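Local structure of CurD (Moorea producens 3L, 5KP7) at residues Asp74-Ala79 with Thr117-Tyr122. The protein binds 4'-phosphopantetheine and is probably a hydroxymethylglutaryl-CoA synthase-type acyltransferase of the thiolase-like superfamily. The protein carries 3 engineered substitutions. Sequence-based numbering, arbitrary orientation.
Sequences DPVSYA and TYIQEY
V76 reaches across to Y118 with CG1, which stops 3.6 Å from the CB of Y118, against the root of that side chain. With chi1 at 173°, CG1 lies anti to the backbone N of V76, which sets it against the Y118 CB and leaves the other methyl, CG2, to come up obliquely to the ring at 4.2 Å from CD2 of Y118. The two side chains cross at about a right angle. One turn further along, A79 offers just its CB, and I119 supplies the reach: its CG1 branch extends until CD1 lies 3.6 Å from the CB of A79. Here the start of helix 75-89 packs on helix 115-123 in the N-terminal part of this thiolase-like fold; the axes of residues 75-79 and 117-122 come within 9.6 Å at an angle of 42°. I165 of strand 161-168, in the large mixed sheet, touches both A79 and I119. A capping box starts the first helix: S77 N donates to D74 OD1 at 3.0 Å, nearly in line with the C-O bond, and D74 N donates back to S77 OG. The other carboxylate oxygen of D74 makes a salt bridge to R438, and the hydroxyl of Y118 is hydrogen-bonded to the backbone N of R438.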
# COMPACT_ATOMS: atom_id res chain seq x y z
N ASP A 74 11.12 -9.96 -10.77
CA ASP A 74 10.90 -10.39 -9.41
C ASP A 74 11.09 -9.16 -8.49
O ASP A 74 11.31 -8.05 -8.98
CB ASP A 74 11.78 -11.62 -9.11
CG ASP A 74 13.24 -11.31 -8.93
OD1 ASP A 74 13.60 -10.11 -8.93
OD2 ASP A 74 14.03 -12.27 -8.77
N PRO A 75 11.00 -9.33 -7.17
CA PRO A 75 11.14 -8.16 -6.32
C PRO A 75 12.50 -7.50 -6.37
O PRO A 75 12.60 -6.32 -6.15
CB PRO A 75 10.78 -8.68 -4.92
CG PRO A 75 9.88 -9.82 -5.20
CD PRO A 75 10.45 -10.48 -6.43
N VAL A 76 13.56 -8.26 -6.68
CA VAL A 76 14.89 -7.70 -6.86
C VAL A 76 14.92 -6.79 -8.09
O VAL A 76 15.40 -5.67 -8.03
CB VAL A 76 15.97 -8.81 -6.99
CG1 VAL A 76 17.33 -8.23 -7.36
CG2 VAL A 76 16.07 -9.62 -5.69
N SER A 77 14.47 -7.29 -9.23
CA SER A 77 14.48 -6.50 -10.44
C SER A 77 13.59 -5.26 -10.31
O SER A 77 13.99 -4.18 -10.73
CB SER A 77 14.16 -7.35 -11.68
OG SER A 77 12.81 -7.69 -11.81
N TYR A 78 12.44 -5.40 -9.64
CA TYR A 78 11.59 -4.25 -9.37
C TYR A 78 12.36 -3.22 -8.53
O TYR A 78 12.32 -2.02 -8.83
CB TYR A 78 10.30 -4.70 -8.65
CG TYR A 78 9.11 -4.87 -9.55
CD1 TYR A 78 9.07 -5.88 -10.51
CD2 TYR A 78 8.00 -4.03 -9.45
CE1 TYR A 78 7.95 -6.03 -11.34
CE2 TYR A 78 6.90 -4.18 -10.27
CZ TYR A 78 6.86 -5.19 -11.18
OH TYR A 78 5.73 -5.28 -11.99
N ALA A 79 13.01 -3.70 -7.47
CA ALA A 79 13.77 -2.84 -6.58
C ALA A 79 14.90 -2.09 -7.27
O ALA A 79 15.09 -0.88 -7.05
CB ALA A 79 14.33 -3.64 -5.41
N THR A 117 21.44 -7.93 -0.88
CA THR A 117 22.72 -8.38 -1.47
C THR A 117 22.74 -8.28 -3.01
O THR A 117 23.65 -7.70 -3.59
CB THR A 117 23.05 -9.82 -1.03
OG1 THR A 117 22.00 -10.73 -1.40
CG2 THR A 117 23.19 -9.89 0.49
N TYR A 118 21.69 -8.76 -3.66
CA TYR A 118 21.54 -8.61 -5.11
C TYR A 118 21.41 -7.16 -5.52
O TYR A 118 22.00 -6.73 -6.50
CB TYR A 118 20.30 -9.36 -5.60
CG TYR A 118 20.42 -10.86 -5.61
CD1 TYR A 118 21.24 -11.50 -6.52
CD2 TYR A 118 19.61 -11.64 -4.82
CE1 TYR A 118 21.31 -12.89 -6.58
CE2 TYR A 118 19.67 -13.03 -4.86
CZ TYR A 118 20.54 -13.65 -5.76
OH TYR A 118 20.59 -15.03 -5.81
N ILE A 119 20.66 -6.39 -4.74
CA ILE A 119 20.46 -4.98 -5.03
C ILE A 119 21.78 -4.22 -4.99
O ILE A 119 22.13 -3.46 -5.90
CB ILE A 119 19.38 -4.38 -4.12
CG1 ILE A 119 18.00 -4.96 -4.46
CG2 ILE A 119 19.34 -2.87 -4.22
CD1 ILE A 119 16.99 -4.89 -3.34
N GLN A 120 22.57 -4.45 -3.95
CA GLN A 120 23.90 -3.86 -3.85
C GLN A 120 24.78 -4.21 -5.06
O GLN A 120 25.47 -3.33 -5.60
CB GLN A 120 24.56 -4.32 -2.56
CG GLN A 120 26.00 -3.86 -2.33
CD GLN A 120 26.88 -4.95 -1.76
OE1 GLN A 120 26.68 -6.14 -2.03
NE2 GLN A 120 27.82 -4.57 -0.92
N GLU A 121 24.77 -5.47 -5.44
CA GLU A 121 25.57 -5.96 -6.58
C GLU A 121 25.24 -5.22 -7.87
O GLU A 121 26.12 -4.68 -8.57
CB GLU A 121 25.34 -7.46 -6.77
CG GLU A 121 26.04 -8.11 -7.95
CD GLU A 121 27.54 -8.10 -7.86
OE1 GLU A 121 28.10 -8.06 -6.74
OE2 GLU A 121 28.20 -8.16 -8.92
N TYR A 122 23.96 -5.19 -8.20
CA TYR A 122 23.55 -4.63 -9.48
C TYR A 122 23.53 -3.12 -9.52
O TYR A 122 23.63 -2.53 -10.58
CB TYR A 122 22.22 -5.26 -9.93
CG TYR A 122 22.45 -6.65 -10.45
CD1 TYR A 122 22.42 -7.75 -9.59
CD2 TYR A 122 22.66 -6.88 -11.80
CE1 TYR A 122 22.65 -9.05 -10.05
CE2 TYR A 122 22.88 -8.18 -12.27
CZ TYR A 122 22.87 -9.26 -11.40
OH TYR A 122 23.07 -10.56 -11.87